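Long-range contacts in acetyl-CoA C-acetyltransferase (Syntrophomonas wolfei subsp. wolfei, PDB 7N7Z), which probably catalyses the reversible condensation of two acetyl-CoA molecules to acetoacetyl-CoA and free coenzyme A: residues Gly57-His62 with Ala118-Ser123; Gln90-Gly95 with Leu356-Gly361; Ser94-Thr99 with Ser393-Leu398. All coordinates share one frame; numbering follows the deposited sequence.

Interaction 1. Residues Gly57-His62 with Ala118-Ser123; sequences GATCLH and AVESMS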
loop_
_atom_site.group_PDB
_atom_site.type_symbol
_atom_site.label_atom_id
_atom_site.label_comp_id
_atom_site.label_asym_id
_atom_site.label_seq_id
_atom_site.Cartn_x
_atom_site.Cartn_y
_atom_site.Cartn_z
ATOM N N GLY B 57 6.251 -28.959 -5.976
ATOM C CA GLY B 57 5.910 -27.777 -6.746
ATOM C C GLY B 57 7.063 -26.792 -6.781
ATOM O O GLY B 57 7.644 -26.459 -5.746
ATOM N N ALA B 58 7.379 -26.325 -7.984
ATOM C CA ALA B 58 8.435 -25.349 -8.199
ATOM C C ALA B 58 7.832 -23.998 -8.555
ATOM O O ALA B 58 6.881 -23.917 -9.339
ATOM C CB ALA B 58 9.384 -25.803 -9.309
ATOM N N THR B 59 8.386 -22.943 -7.966
ATOM C CA THR B 59 8.007 -21.572 -8.276
ATOM C C THR B 59 8.995 -20.646 -7.589
ATOM O O THR B 59 9.534 -20.977 -6.529
ATOM C CB THR B 59 6.576 -21.250 -7.825
ATOM O OG1 THR B 59 6.115 -20.074 -8.503
ATOM C CG2 THR B 59 6.521 -21.014 -6.320
ATOM N N CYS B 60 9.228 -19.485 -8.200
ATOM C CA CYS B 60 10.176 -18.534 -7.633
ATOM C C CYS B 60 9.491 -17.517 -6.723
ATOM O O CYS B 60 10.052 -17.153 -5.684
ATOM C CB CYS B 60 10.941 -17.821 -8.753
ATOM S SG CYS B 60 12.041 -16.486 -8.203
ATOM N N LEU B 61 8.287 -17.062 -7.074
ATOM C CA LEU B 61 7.566 -16.045 -6.303
ATOM C C LEU B 61 6.263 -16.642 -5.767
ATOM O O LEU B 61 5.230 -16.647 -6.443
ATOM C CB LEU B 61 7.306 -14.785 -7.148
ATOM C CG LEU B 61 8.430 -13.739 -7.184
ATOM C CD1 LEU B 61 8.581 -13.034 -5.845
ATOM C CD2 LEU B 61 9.751 -14.356 -7.590
ATOM N N HIS B 62 6.337 -17.137 -4.529
ATOM C CA HIS B 62 5.177 -17.682 -3.828
ATOM C C HIS B 62 4.099 -16.626 -3.607
ATOM O O HIS B 62 2.904 -16.900 -3.776
ATOM C CB HIS B 62 5.658 -18.254 -2.490
ATOM C CG HIS B 62 4.570 -18.565 -1.508
ATOM N ND1 HIS B 62 4.812 -18.648 -0.153
ATOM C CD2 HIS B 62 3.259 -18.859 -1.674
ATOM C CE1 HIS B 62 3.692 -18.954 0.475
ATOM N NE2 HIS B 62 2.734 -19.085 -0.424
ATOM N N ALA B 118 5.957 -26.891 -12.148
ATOM C CA ALA B 118 6.858 -25.745 -12.197
ATOM C C ALA B 118 6.110 -24.604 -12.867
ATOM O O ALA B 118 5.663 -24.747 -14.009
ATOM C CB ALA B 118 8.143 -26.081 -12.958
ATOM N N VAL B 119 5.965 -23.481 -12.165
ATOM C CA VAL B 119 5.095 -22.410 -12.629
ATOM C C VAL B 119 5.675 -21.065 -12.223
ATOM O O VAL B 119 6.333 -20.932 -11.186
ATOM C CB VAL B 119 3.659 -22.569 -12.077
ATOM C CG1 VAL B 119 3.651 -22.437 -10.558
ATOM C CG2 VAL B 119 2.736 -21.540 -12.711
ATOM N N GLU B 120 5.417 -20.062 -13.058
ATOM C CA GLU B 120 5.717 -18.675 -12.722
ATOM C C GLU B 120 4.755 -17.797 -13.508
ATOM O O GLU B 120 4.814 -17.763 -14.740
ATOM C CB GLU B 120 7.165 -18.319 -13.042
ATOM C CG GLU B 120 7.683 -17.117 -12.263
ATOM C CD GLU B 120 7.713 -17.365 -10.771
ATOM O OE1 GLU B 120 8.390 -18.324 -10.347
ATOM O OE2 GLU B 120 7.059 -16.608 -10.023
ATOM N N SER B 121 3.866 -17.104 -12.802
ATOM C CA SER B 121 2.967 -16.121 -13.399
ATOM C C SER B 121 3.497 -14.748 -12.999
ATOM O O SER B 121 3.008 -14.114 -12.062
ATOM C CB SER B 121 1.525 -16.338 -12.944
ATOM O OG SER B 121 0.707 -15.240 -13.311
ATOM N N MET B 122 4.527 -14.293 -13.719
ATOM C CA MET B 122 5.181 -13.040 -13.365
ATOM C C MET B 122 4.275 -11.839 -13.598
ATOM O O MET B 122 4.496 -10.786 -12.990
ATOM C CB MET B 122 6.490 -12.874 -14.149
ATOM C CG MET B 122 7.244 -14.180 -14.403
ATOM S SD MET B 122 8.747 -14.004 -15.388
ATOM C CE MET B 122 9.737 -12.932 -14.352
ATOM N N SER B 123 3.258 -11.979 -14.449
ATOM C CA SER B 123 2.287 -10.910 -14.634
ATOM C C SER B 123 1.458 -10.661 -13.381
ATOM O O SER B 123 0.910 -9.564 -13.224
ATOM C CB SER B 123 1.356 -11.243 -15.801
ATOM O OG SER B 123 2.089 -11.507 -16.985
#
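E120 brings the edge of its carboxylate to the backbone N-H groups of C60 and L61, one oxygen to each. OE1 takes C60 N through its syn lone pair at 2.6 Å, while E120 OE2 meets L61 N at 3.2 Å, again on the syn side but 17° out of the carboxylate plane. Two bonds, one to each oxygen, limit the rotation of the carboxylate. The chain gets there by a bend at chi2 (63°), and OE1 also lies close to the CB of C60. Further back, the contact is ordinary parallel beta sheet: strands 54-58 and 113-121 are neighbours in the N-terminal half of the thiolase fold, with A58 bridged to A118. Here V119 N donates to A58 O at 3.0 Å, and the methyls of the two alanines lie side by side, CB to CB 3.9 Å, on the face covered in part by L365 of helix 360-378. Between sheet and turn, T59 ties the two strands with its hydroxyl: OG1, swung opposite the backbone N (chi1 -162°), donates to V119 O at 2.8 Å from above the carbonyl plane. V119 CG1 packs 4.0 Å from T59 OG1. C60 also touches N91 and V360, and H62 meets C60 of the second subunit.

Interaction 2. Residues Gln90-Gly95 with Leu356-Gly361; sequences QNCASG and LGHPVG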
loop_
_atom_site.group_PDB
_atom_site.type_symbol
_atom_site.label_atom_id
_atom_site.label_comp_id
_atom_site.label_asym_id
_atom_site.label_seq_id
_atom_site.Cartn_x
_atom_site.Cartn_y
_atom_site.Cartn_z
ATOM N N GLN B 90 14.780 -22.652 -6.523
ATOM C CA GLN B 90 16.182 -22.414 -6.850
ATOM C C GLN B 90 16.262 -21.401 -7.988
ATOM O O GLN B 90 16.971 -21.582 -8.980
ATOM C CB GLN B 90 16.897 -23.717 -7.207
ATOM C CG GLN B 90 18.421 -23.610 -7.195
ATOM C CD GLN B 90 19.116 -24.963 -7.133
ATOM O OE1 GLN B 90 18.647 -25.886 -6.469
ATOM N NE2 GLN B 90 20.247 -25.078 -7.822
ATOM N N ASN B 91 15.503 -20.312 -7.838
ATOM C CA ASN B 91 15.349 -19.283 -8.863
ATOM C C ASN B 91 15.057 -19.915 -10.223
ATOM O O ASN B 91 14.028 -20.578 -10.389
ATOM C CB ASN B 91 16.591 -18.387 -8.907
ATOM C CG ASN B 91 16.539 -17.272 -7.879
ATOM O OD1 ASN B 91 15.467 -16.762 -7.551
ATOM N ND2 ASN B 91 17.701 -16.884 -7.367
ATOM N N CYS B 92 15.945 -19.727 -11.201
ATOM C CA CYS B 92 15.644 -20.180 -12.555
ATOM C C CYS B 92 15.618 -21.701 -12.650
ATOM O O CYS B 92 14.922 -22.252 -13.510
ATOM C CB CYS B 92 16.664 -19.601 -13.533
ATOM S SG CYS B 92 17.020 -17.848 -13.260
ATOM N N ALA B 93 16.358 -22.391 -11.784
ATOM C CA ALA B 93 16.406 -23.846 -11.782
ATOM C C ALA B 93 15.387 -24.462 -10.833
ATOM O O ALA B 93 15.525 -25.636 -10.465
ATOM C CB ALA B 93 17.812 -24.328 -11.418
ATOM N N SER B 94 14.373 -23.696 -10.429
ATOM C CA SER B 94 13.366 -24.206 -9.506
ATOM C C SER B 94 12.752 -25.502 -10.025
ATOM O O SER B 94 12.678 -26.503 -9.305
ATOM C CB SER B 94 12.288 -23.145 -9.292
ATOM O OG SER B 94 12.665 -22.234 -8.277
ATOM N N GLY B 95 12.312 -25.498 -11.284
ATOM C CA GLY B 95 11.689 -26.683 -11.846
ATOM C C GLY B 95 12.633 -27.864 -11.945
ATOM O O GLY B 95 12.203 -29.016 -11.848
ATOM N N LEU B 356 11.905 -17.222 -26.704
ATOM C CA LEU B 356 10.647 -17.735 -26.178
ATOM C C LEU B 356 10.263 -17.139 -24.831
ATOM O O LEU B 356 9.080 -17.163 -24.478
ATOM C CB LEU B 356 10.717 -19.259 -26.039
ATOM C CG LEU B 356 10.592 -20.068 -27.330
ATOM C CD1 LEU B 356 10.948 -21.523 -27.073
ATOM C CD2 LEU B 356 9.192 -19.951 -27.915
ATOM N N GLY B 357 11.217 -16.612 -24.079
ATOM C CA GLY B 357 10.955 -16.040 -22.774
ATOM C C GLY B 357 11.497 -16.911 -21.653
ATOM O O GLY B 357 11.921 -18.050 -21.849
ATOM N N HIS B 358 11.466 -16.344 -20.452
ATOM C CA HIS B 358 12.052 -16.979 -19.273
ATOM C C HIS B 358 11.110 -16.854 -18.089
ATOM O O HIS B 358 11.289 -16.000 -17.214
ATOM C CB HIS B 358 13.414 -16.362 -18.947
ATOM C CG HIS B 358 14.112 -17.012 -17.793
ATOM N ND1 HIS B 358 13.953 -18.345 -17.480
ATOM C CD2 HIS B 358 14.973 -16.511 -16.875
ATOM C CE1 HIS B 358 14.686 -18.638 -16.422
ATOM N NE2 HIS B 358 15.315 -17.542 -16.035
ATOM N N PRO B 359 10.087 -17.698 -18.024
ATOM C CA PRO B 359 9.324 -17.808 -16.775
ATOM C C PRO B 359 10.183 -18.494 -15.731
ATOM O O PRO B 359 10.391 -19.707 -15.813
ATOM C CB PRO B 359 8.105 -18.647 -17.162
ATOM C CG PRO B 359 8.541 -19.427 -18.368
ATOM C CD PRO B 359 9.589 -18.605 -19.074
ATOM N N VAL B 360 10.678 -17.737 -14.751
ATOM C CA VAL B 360 11.780 -18.214 -13.916
ATOM C C VAL B 360 11.439 -19.550 -13.268
ATOM O O VAL B 360 12.191 -20.524 -13.387
ATOM C CB VAL B 360 12.143 -17.153 -12.861
ATOM C CG1 VAL B 360 13.374 -17.577 -12.073
ATOM C CG2 VAL B 360 12.378 -15.801 -13.522
ATOM N N GLY B 361 10.316 -19.611 -12.553
ATOM C CA GLY B 361 9.992 -20.810 -11.801
ATOM C C GLY B 361 9.687 -22.016 -12.666
ATOM O O GLY B 361 9.938 -23.155 -12.258
#
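V360 wedges its CG1 methyl against the backbone just ahead of C92, 3.4 Å from N91 C, and the same methyl lies 3.8 Å from C92 SG. This is the active-site centre of the thiolase fold, where the turn from strand 84-89 into helix 94-107 carries C92, predicted to form the acyl-thioester intermediate, and the loop before helix 360-378 brings in H358, predicted to be a proton acceptor. C92 SG comes to the ring of H358 at its edge, nearly in the ring plane, 3.3 Å from NE2; C92 CB sits at the same edge. The imidazole points there because its CG is opposite the backbone N (chi1 -177°), and T363 OG1 is hydrogen-bonded to ND1, elsewhere on the ring edge, which helps to set its rotation. One ring face is met by V360 CA, offset toward the rim. Packing is thus tight from N91 to V360, where even two carbonyl oxygens, C92 O and V360 O, are pressed to 3.2 Å without a bond. Toward the helix starts the contact is looser: S94 CB approaches G361 O only at 3.8 Å. All of it is buried, so the slack end does not face solvent. S94 instead serves its own turn, its OG accepting from Q90 N at 2.8 Å and donating to N91 O at 3.0 Å. An alanine here would probably leave Q90 N without its acceptor, take the hydroxyl from N91 O and let the turn presenting C92 shift. S94 OG and S94 N reach N91 O from the same face of its carbonyl.

Interaction 3. Residues Ser94-Thr99 with Ser393-Leu398; sequences SGMRAT and SAMASL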
loop_
_atom_site.group_PDB
_atom_site.type_symbol
_atom_site.label_atom_id
_atom_site.label_comp_id
_atom_site.label_asym_id
_atom_site.label_seq_id
_atom_site.Cartn_x
_atom_site.Cartn_y
_atom_site.Cartn_z
ATOM N N SER B 94 14.373 -23.696 -10.429
ATOM C CA SER B 94 13.366 -24.206 -9.506
ATOM C C SER B 94 12.752 -25.502 -10.025
ATOM O O SER B 94 12.678 -26.503 -9.305
ATOM C CB SER B 94 12.288 -23.145 -9.292
ATOM O OG SER B 94 12.665 -22.234 -8.277
ATOM N N GLY B 95 12.312 -25.498 -11.284
ATOM C CA GLY B 95 11.689 -26.683 -11.846
ATOM C C GLY B 95 12.633 -27.864 -11.945
ATOM O O GLY B 95 12.203 -29.016 -11.848
ATOM N N MET B 96 13.927 -27.600 -12.136
ATOM C CA MET B 96 14.906 -28.677 -12.230
ATOM C C MET B 96 15.280 -29.220 -10.854
ATOM O O MET B 96 15.646 -30.396 -10.736
ATOM C CB MET B 96 16.147 -28.176 -12.977
ATOM C CG MET B 96 17.274 -29.198 -13.093
ATOM S SD MET B 96 18.356 -29.088 -14.548
ATOM C CE MET B 96 17.196 -28.846 -15.893
ATOM N N ARG B 97 15.183 -28.393 -9.805
ATOM C CA ARG B 97 15.420 -28.880 -8.449
ATOM C C ARG B 97 14.214 -29.645 -7.917
ATOM O O ARG B 97 14.374 -30.647 -7.212
ATOM C CB ARG B 97 15.765 -27.718 -7.513
ATOM C CG ARG B 97 16.280 -28.150 -6.137
ATOM C CD ARG B 97 17.600 -28.915 -6.233
ATOM N NE ARG B 97 18.035 -29.452 -4.947
ATOM C CZ ARG B 97 18.872 -28.843 -4.116
ATOM N NH1 ARG B 97 19.370 -27.647 -4.387
ATOM N NH2 ARG B 97 19.218 -29.450 -2.984
ATOM N N ALA B 98 13.001 -29.182 -8.234
ATOM C CA ALA B 98 11.813 -29.972 -7.933
ATOM C C ALA B 98 11.910 -31.351 -8.570
ATOM O O ALA B 98 11.529 -32.357 -7.960
ATOM C CB ALA B 98 10.558 -29.247 -8.419
ATOM N N THR B 99 12.423 -31.413 -9.800
ATOM C CA THR B 99 12.608 -32.697 -10.464
ATOM C C THR B 99 13.571 -33.583 -9.685
ATOM O O THR B 99 13.315 -34.779 -9.503
ATOM C CB THR B 99 13.117 -32.475 -11.890
ATOM O OG1 THR B 99 12.122 -31.774 -12.647
ATOM C CG2 THR B 99 13.429 -33.801 -12.567
ATOM N N SER B 393 23.984 -20.891 -8.074
ATOM C CA SER B 393 23.772 -22.332 -7.988
ATOM C C SER B 393 23.031 -22.863 -9.210
ATOM O O SER B 393 21.802 -22.981 -9.194
ATOM C CB SER B 393 23.003 -22.679 -6.712
ATOM O OG SER B 393 23.776 -22.395 -5.556
ATOM N N ALA B 394 23.771 -23.198 -10.264
ATOM C CA ALA B 394 23.185 -23.682 -11.503
ATOM C C ALA B 394 22.978 -25.194 -11.452
ATOM O O ALA B 394 23.471 -25.887 -10.559
ATOM C CB ALA B 394 24.070 -23.307 -12.691
ATOM N N MET B 395 22.242 -25.706 -12.436
ATOM C CA MET B 395 21.885 -27.116 -12.476
ATOM C C MET B 395 22.029 -27.652 -13.892
ATOM O O MET B 395 22.006 -26.905 -14.873
ATOM C CB MET B 395 20.451 -27.348 -11.983
ATOM C CG MET B 395 20.328 -27.465 -10.476
ATOM S SD MET B 395 18.648 -27.852 -9.951
ATOM C CE MET B 395 18.712 -29.644 -9.928
ATOM N N ALA B 396 22.175 -28.973 -13.977
ATOM C CA ALA B 396 22.204 -29.686 -15.244
ATOM C C ALA B 396 21.677 -31.093 -15.007
ATOM O O ALA B 396 21.795 -31.635 -13.906
ATOM C CB ALA B 396 23.616 -29.735 -15.839
ATOM N N SER B 397 21.088 -31.678 -16.047
ATOM C CA SER B 397 20.508 -33.009 -15.938
ATOM C C SER B 397 20.652 -33.728 -17.270
ATOM O O SER B 397 20.683 -33.099 -18.332
ATOM C CB SER B 397 19.033 -32.946 -15.523
ATOM O OG SER B 397 18.293 -32.100 -16.385
ATOM N N LEU B 398 20.737 -35.056 -17.199
ATOM C CA LEU B 398 20.919 -35.902 -18.371
ATOM C C LEU B 398 19.862 -36.995 -18.386
ATOM O O LEU B 398 19.471 -37.513 -17.335
ATOM C CB LEU B 398 22.314 -36.527 -18.393
ATOM C CG LEU B 398 23.470 -35.529 -18.451
ATOM C CD1 LEU B 398 24.765 -36.191 -18.005
ATOM C CD2 LEU B 398 23.609 -34.950 -19.850
#
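S397 OG is held by its own sheet, with W399 NE1 as its main partner and a weaker bond to A385 O, and against this oxygen the tip of M96 comes to rest, CE and SD each 3.5 Å from it. The CB of S397 points at the helix, and its OG lies between the backbone N and the carbonyl carbon (chi1 54°). Apart from that touch the contact is thioether packing. M96 and M395 run side by side, pointing opposite ways: M96 extends from the helix with its SD 3.7 Å from M395 CB, while M395 extends from the strand until its CE lies 3.5 Å from M96 CG and 3.3 Å from M96 O. M395 bends at chi3 to bring its CE against these two atoms, whereas M96 CE ends at S397 OG. The R97 chain lies roughly perpendicular to that of M395, using only its inner part: R97 CB is 3.8 Å from M395 SD, and R97 CD is 3.9 Å from M395 CE. The charged end of R97 is engaged elsewhere, in a hydrogen bond to Q90 and salt bridges to E100 and to E54 of the second subunit. No hydrogen bond joins helix and strand here, so the two are held by shape and burial. The axes of helix segment 94-99 and strand segment 394-398 cross at 54° with a closest approach of 8.8 Å, as one layer over another in the stacked helix and sheet layers of a thiolase. Strand 394-400 lies between strands 277-285 and 382-387; helix 94-107 packs on the face bearing M395 and S397, where M96 also touches I282, and helix 296-307 backs the other face at A396.

In the fold
All three contacts are buried, and none lies at the surface. Interaction 2 is the most central, its centre about 4 Å from the centre of the chain, against 9 and 10 Å for interactions 3 and 1. Helix 94-107 is common to interactions 2 and 3, which share S94 and G95; Q90 ties them further through R97 and S393. Interaction 1 joins two strands of the N-terminal half, while the others bring N- and C-terminal halves together. The chemistry follows: backbone, hydroxyl and carboxylate hydrogen bonds in interaction 1, sulfur, imidazole and methyl packing at the predicted active site in interaction 2, and two methionines in interaction 3. A58 and A118 pack against helix 94-107 at G95, and A58 also at A98.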